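Local coordinates for protein lysozyme C, milk isozyme (Equus caballus, PDB 2EQL) that hydrolyses the beta-1,4 linkages between N-acetylmuramic acid and N-acetylglucosamine in bacterial peptidoglycan and binds one calcium ion per molecule, at residues N39-N44 and L84-D89; W63-N68 and I78-L83. All coordinates share one frame; numbering follows the deposited sequence.

Contact 1 of 2, residues N39-N44 and L84-D89; sequences NTRAFN and LDENID
L84 lies between K82 and D85, two residues inferred to bind calcium, and meets F43: its CD2 lies over one face of the phenyl ring, 3.5 Å from the centroid and displaced toward the rim, while L84 CG sits beside F43 CZ. The two side chains cross at about a right angle. D85 directs its CB away from 39-44, and its carbonyl D85 O packs 3.1 Å from T40 CB. E86 starts away from 39-44, but its chain, bent at chi2 (-47°), brings the carboxylate back to R41, forming a salt bridge from R41 NH2 to E86 OE2 at 2.7 Å, with the guanidinium and carboxylate planes 80° apart. R41 sits in the type I turn N39-A42, and its N also donates to N39 OD1 at 2.7 Å, from above the carbonyl plane, closing an Asx turn. I88, the N-cap residue of helix 89-98, sets CG2 against T40 CG2 at 3.7 Å. T40 OG1 is hydrogen-bonded to K1 N, and F3 packs on both T40 and I88. The contact joins the turn before strand 43-45, whose F43 also meets Y54 of strand 52-54, to the loop entering helix 89-98.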
loop_
_atom_site.group_PDB
_atom_site.type_symbol
_atom_site.label_atom_id
_atom_site.label_comp_id
_atom_site.label_asym_id
_atom_site.label_seq_id
_atom_site.Cartn_x
_atom_site.Cartn_y
_atom_site.Cartn_z
ATOM N N ASN A 39 -4.121 -2.004 -8.325
ATOM C CA ASN A 39 -5.536 -2.088 -8.467
ATOM C C ASN A 39 -6.038 -1.922 -7.083
ATOM O O ASN A 39 -5.534 -2.548 -6.157
ATOM C CB ASN A 39 -5.959 -3.434 -9.007
ATOM C CG ASN A 39 -7.471 -3.739 -9.107
ATOM O OD1 ASN A 39 -8.417 -2.963 -8.839
ATOM N ND2 ASN A 39 -7.673 -4.994 -9.495
ATOM N N THR A 40 -7.078 -1.089 -7.006
ATOM C CA THR A 40 -7.750 -0.779 -5.753
ATOM C C THR A 40 -8.771 -1.849 -5.341
ATOM O O THR A 40 -9.277 -1.866 -4.237
ATOM C CB THR A 40 -8.338 0.668 -5.940
ATOM O OG1 THR A 40 -9.199 0.643 -7.057
ATOM C CG2 THR A 40 -7.243 1.709 -6.282
ATOM N N ARG A 41 -9.052 -2.823 -6.179
ATOM C CA ARG A 41 -9.874 -3.942 -5.791
ATOM C C ARG A 41 -8.989 -5.128 -5.415
ATOM O O ARG A 41 -9.445 -6.273 -5.464
ATOM C CB ARG A 41 -10.800 -4.388 -6.931
ATOM C CG ARG A 41 -12.142 -3.716 -6.933
ATOM C CD ARG A 41 -12.357 -2.908 -8.191
ATOM N NE ARG A 41 -12.975 -1.707 -7.677
ATOM C CZ ARG A 41 -13.870 -0.971 -8.338
ATOM N NH1 ARG A 41 -14.238 -1.196 -9.615
ATOM N NH2 ARG A 41 -14.368 0.054 -7.659
ATOM N N ALA A 42 -7.722 -5.024 -5.104
ATOM C CA ALA A 42 -7.016 -6.225 -4.770
ATOM C C ALA A 42 -7.525 -6.695 -3.429
ATOM O O ALA A 42 -7.577 -5.857 -2.545
ATOM C CB ALA A 42 -5.547 -5.935 -4.688
ATOM N N PHE A 43 -7.968 -7.919 -3.174
ATOM C CA PHE A 43 -8.305 -8.390 -1.837
ATOM C C PHE A 43 -7.734 -9.781 -1.696
ATOM O O PHE A 43 -7.797 -10.563 -2.645
ATOM C CB PHE A 43 -9.806 -8.458 -1.612
ATOM C CG PHE A 43 -10.273 -7.022 -1.658
ATOM C CD1 PHE A 43 -9.997 -6.153 -0.614
ATOM C CD2 PHE A 43 -10.834 -6.517 -2.830
ATOM C CE1 PHE A 43 -10.268 -4.792 -0.760
ATOM C CE2 PHE A 43 -11.091 -5.152 -2.957
ATOM C CZ PHE A 43 -10.795 -4.283 -1.923
ATOM N N ASN A 44 -7.054 -10.125 -0.611
ATOM C CA ASN A 44 -6.658 -11.499 -0.439
ATOM C C ASN A 44 -6.922 -11.946 0.981
ATOM O O ASN A 44 -6.393 -11.416 1.952
ATOM C CB ASN A 44 -5.200 -11.747 -0.697
ATOM C CG ASN A 44 -5.015 -13.260 -0.769
ATOM O OD1 ASN A 44 -4.253 -13.937 -0.052
ATOM N ND2 ASN A 44 -5.751 -13.826 -1.719
ATOM N N LEU A 84 -11.670 -0.565 -0.409
ATOM C CA LEU A 84 -12.136 -1.317 -1.566
ATOM C C LEU A 84 -12.486 -0.353 -2.747
ATOM O O LEU A 84 -12.907 -0.722 -3.862
ATOM C CB LEU A 84 -13.385 -2.195 -1.104
ATOM C CG LEU A 84 -13.412 -3.507 -0.222
ATOM C CD1 LEU A 84 -14.537 -3.541 0.767
ATOM C CD2 LEU A 84 -13.866 -4.699 -1.055
ATOM N N ASP A 85 -12.200 0.926 -2.514
ATOM C CA ASP A 85 -12.697 2.045 -3.284
ATOM C C ASP A 85 -11.880 2.650 -4.433
ATOM O O ASP A 85 -10.794 2.199 -4.763
ATOM C CB ASP A 85 -13.056 3.032 -2.167
ATOM C CG ASP A 85 -14.008 4.138 -2.552
ATOM O OD1 ASP A 85 -14.766 3.927 -3.492
ATOM O OD2 ASP A 85 -13.999 5.199 -1.922
ATOM N N GLU A 86 -12.402 3.671 -5.134
ATOM C CA GLU A 86 -11.655 4.306 -6.221
ATOM C C GLU A 86 -10.708 5.290 -5.623
ATOM O O GLU A 86 -9.639 5.544 -6.176
ATOM C CB GLU A 86 -12.472 5.163 -7.215
ATOM C CG GLU A 86 -13.920 4.759 -7.554
ATOM C CD GLU A 86 -14.053 3.280 -7.871
ATOM O OE1 GLU A 86 -13.331 2.757 -8.763
ATOM O OE2 GLU A 86 -14.895 2.669 -7.185
ATOM N N ASN A 87 -11.179 5.871 -4.505
ATOM C CA ASN A 87 -10.418 6.880 -3.799
ATOM C C ASN A 87 -9.359 6.230 -2.918
ATOM O O ASN A 87 -9.617 5.303 -2.158
ATOM C CB ASN A 87 -11.406 7.714 -2.997
ATOM C CG ASN A 87 -10.798 8.813 -2.143
ATOM O OD1 ASN A 87 -10.642 9.958 -2.532
ATOM N ND2 ASN A 87 -10.454 8.492 -0.918
ATOM N N ILE A 88 -8.128 6.701 -3.004
ATOM C CA ILE A 88 -7.075 6.131 -2.194
ATOM C C ILE A 88 -6.459 7.027 -1.108
ATOM O O ILE A 88 -5.331 6.811 -0.644
ATOM C CB ILE A 88 -5.973 5.602 -3.119
ATOM C CG1 ILE A 88 -5.299 6.648 -3.990
ATOM C CG2 ILE A 88 -6.668 4.462 -3.834
ATOM C CD1 ILE A 88 -3.910 6.167 -4.440
ATOM N N ASP A 89 -7.261 7.969 -0.598
ATOM C CA ASP A 89 -6.798 8.842 0.463
ATOM C C ASP A 89 -6.739 8.126 1.784
ATOM O O ASP A 89 -5.801 8.327 2.544
ATOM C CB ASP A 89 -7.693 10.124 0.623
ATOM C CG ASP A 89 -7.667 11.012 -0.618
ATOM O OD1 ASP A 89 -6.680 11.004 -1.355
ATOM O OD2 ASP A 89 -8.657 11.675 -0.891
#

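Contact 2 of 2, residues W63-N68 and I78-L83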
loop_
_atom_site.group_PDB
_atom_site.type_symbol
_atom_site.label_atom_id
_atom_site.label_comp_id
_atom_site.label_asym_id
_atom_site.label_seq_id
_atom_site.Cartn_x
_atom_site.Cartn_y
_atom_site.Cartn_z
ATOM N N TRP A 63 -4.483 -5.538 12.132
ATOM C CA TRP A 63 -3.996 -4.397 12.878
ATOM C C TRP A 63 -4.549 -3.040 12.421
ATOM O O TRP A 63 -4.884 -2.144 13.183
ATOM C CB TRP A 63 -2.445 -4.539 12.765
ATOM C CG TRP A 63 -1.531 -3.616 13.581
ATOM C CD1 TRP A 63 -1.758 -2.254 13.730
ATOM C CD2 TRP A 63 -0.384 -4.012 14.239
ATOM N NE1 TRP A 63 -0.775 -1.799 14.460
ATOM C CE2 TRP A 63 0.066 -2.816 14.786
ATOM C CE3 TRP A 63 0.336 -5.165 14.458
ATOM C CZ2 TRP A 63 1.232 -2.789 15.549
ATOM C CZ3 TRP A 63 1.490 -5.126 15.218
ATOM C CH2 TRP A 63 1.937 -3.947 15.762
ATOM N N TRP A 64 -4.751 -2.888 11.139
ATOM C CA TRP A 64 -4.918 -1.596 10.521
ATOM C C TRP A 64 -6.292 -1.123 10.145
ATOM O O TRP A 64 -6.474 0.076 9.903
ATOM C CB TRP A 64 -4.023 -1.562 9.291
ATOM C CG TRP A 64 -2.566 -1.887 9.637
ATOM C CD1 TRP A 64 -1.971 -3.033 9.188
ATOM C CD2 TRP A 64 -1.745 -1.088 10.405
ATOM N NE1 TRP A 64 -0.767 -2.949 9.684
ATOM C CE2 TRP A 64 -0.583 -1.834 10.399
ATOM C CE3 TRP A 64 -1.848 0.137 11.077
ATOM C CZ2 TRP A 64 0.525 -1.379 11.074
ATOM C CZ3 TRP A 64 -0.739 0.583 11.750
ATOM C CH2 TRP A 64 0.437 -0.167 11.749
ATOM N N CYS A 65 -7.247 -2.008 10.051
ATOM C CA CYS A 65 -8.594 -1.590 9.769
ATOM C C CYS A 65 -9.570 -2.582 10.395
ATOM O O CYS A 65 -9.245 -3.691 10.824
ATOM C CB CYS A 65 -8.777 -1.456 8.220
ATOM S SG CYS A 65 -8.712 -2.984 7.233
ATOM N N LYS A 66 -10.725 -2.002 10.589
ATOM C CA LYS A 66 -11.890 -2.599 11.135
ATOM C C LYS A 66 -12.876 -3.074 10.094
ATOM O O LYS A 66 -13.354 -2.307 9.272
ATOM C CB LYS A 66 -12.535 -1.596 11.982
ATOM C CG LYS A 66 -13.142 -2.232 13.216
ATOM C CD LYS A 66 -14.644 -2.403 13.157
ATOM C CE LYS A 66 -15.201 -1.002 13.157
ATOM N NZ LYS A 66 -16.539 -1.020 13.692
ATOM N N ASP A 67 -13.193 -4.354 10.117
ATOM C CA ASP A 67 -14.160 -5.038 9.263
ATOM C C ASP A 67 -14.877 -6.019 10.207
ATOM O O ASP A 67 -14.526 -5.995 11.382
ATOM C CB ASP A 67 -13.450 -5.809 8.088
ATOM C CG ASP A 67 -12.480 -6.998 8.274
ATOM O OD1 ASP A 67 -12.410 -7.680 9.299
ATOM O OD2 ASP A 67 -11.770 -7.261 7.311
ATOM N N ASN A 68 -15.825 -6.894 9.814
ATOM C CA ASN A 68 -16.479 -7.813 10.717
ATOM C C ASN A 68 -15.642 -9.001 11.166
ATOM O O ASN A 68 -16.089 -9.605 12.157
ATOM C CB ASN A 68 -17.753 -8.442 10.131
ATOM C CG ASN A 68 -19.054 -7.745 10.489
ATOM O OD1 ASN A 68 -19.417 -6.858 9.734
ATOM N ND2 ASN A 68 -19.842 -7.976 11.553
ATOM N N ILE A 78 -10.111 3.214 10.063
ATOM C CA ILE A 78 -10.997 3.143 8.929
ATOM C C ILE A 78 -11.749 1.852 8.970
ATOM O O ILE A 78 -11.355 0.950 9.701
ATOM C CB ILE A 78 -10.174 3.321 7.590
ATOM C CG1 ILE A 78 -8.965 2.488 7.535
ATOM C CG2 ILE A 78 -9.791 4.814 7.468
ATOM C CD1 ILE A 78 -8.118 2.846 6.328
ATOM N N MET A 79 -12.883 1.771 8.287
ATOM C CA MET A 79 -13.559 0.504 8.067
ATOM C C MET A 79 -12.778 -0.030 6.897
ATOM O O MET A 79 -12.601 0.672 5.907
ATOM C CB MET A 79 -14.990 0.572 7.536
ATOM C CG MET A 79 -16.035 1.014 8.520
ATOM S SD MET A 79 -15.819 -0.001 9.975
ATOM C CE MET A 79 -17.103 -1.168 9.778
ATOM N N CYS A 80 -12.356 -1.273 6.879
ATOM C CA CYS A 80 -11.610 -1.801 5.745
ATOM C C CYS A 80 -12.194 -1.558 4.344
ATOM O O CYS A 80 -11.485 -1.461 3.322
ATOM C CB CYS A 80 -11.435 -3.279 5.932
ATOM S SG CYS A 80 -10.523 -3.820 7.395
ATOM N N SER A 81 -13.523 -1.414 4.327
ATOM C CA SER A 81 -14.230 -1.218 3.095
ATOM C C SER A 81 -13.892 0.109 2.424
ATOM O O SER A 81 -13.981 0.192 1.195
ATOM C CB SER A 81 -15.738 -1.346 3.358
ATOM O OG SER A 81 -16.167 -0.658 4.519
ATOM N N LYS A 82 -13.396 1.097 3.189
ATOM C CA LYS A 82 -12.966 2.361 2.626
ATOM C C LYS A 82 -11.731 2.088 1.743
ATOM O O LYS A 82 -11.346 2.905 0.932
ATOM C CB LYS A 82 -12.640 3.361 3.777
ATOM C CG LYS A 82 -13.829 3.796 4.617
ATOM C CD LYS A 82 -13.400 4.402 6.000
ATOM C CE LYS A 82 -14.659 4.457 7.009
ATOM N NZ LYS A 82 -14.383 4.561 8.440
ATOM N N LEU A 83 -11.058 0.935 1.866
ATOM C CA LEU A 83 -9.943 0.492 1.055
ATOM C C LEU A 83 -10.387 -0.307 -0.191
ATOM O O LEU A 83 -9.567 -0.713 -1.012
ATOM C CB LEU A 83 -9.032 -0.351 1.957
ATOM C CG LEU A 83 -8.634 0.236 3.308
ATOM C CD1 LEU A 83 -7.854 -0.781 4.120
ATOM C CD2 LEU A 83 -7.789 1.469 3.081
#
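The disulfide between C65 SG and C80 SG, chi3 96°, is the apolar centre of a short parallel pairing of strands 65-66 and 78-79 in the beta domain of the C-type lysozyme fold. L83 CD1 packs 3.9 Å from C65 SG, and I78 CG1 comes to 4.0 Å from C65 CB. Y54 of strand 52-54 touches C65, C80 and L83, while I78 touches D90 and L83 touches D91 of helix 89-98, both inferred calcium ligands. D67 rests CB 3.6 Å from C80 SG; its carboxylate turns to Y54 OH, N61 and the backbone N of K69. Farther out, K66 and M79 run side by side in the same direction, K66 CE 3.4 Å from M79 SD, so the thioether runs along the outer end of the lysine chain. K66 bonds through both its backbone N and O, to I78 of the strand and to C80 just beyond it. K66 N donates to I78 O in the carbonyl plane, and the bond is nearly straight, 169° at the hydrogen. K66 O takes the N-H of C80, with C80 N at 2.8 Å and above the carbonyl plane, and M79 CA lies 3.1 Å from that same K66 O.

How the contacts relate
From the N terminus, the chain passes helix 25-36 and reaches 39-44, the first half of contact 1, then runs through the antiparallel sheet of strands 43-45, 52-54 and 59-60. It continues into 63-68, whose partner 78-83 closes a short loop of nine intervening residues. Only after that inner loop does 84-89 follow directly and complete contact 1, so contact 2 is nested within the larger loop and the two do not cross. Contact 2 pairs strand 65-66, just after helix 61-64, with strand 78-79 and the 3-10 segment 80-83 that follows it; contact 1 links the sheet's first strand to the entry of helix 89-98. Their centres lie 12 Å apart, and they meet where F43 CZ packs 3.9 Å from L83 O.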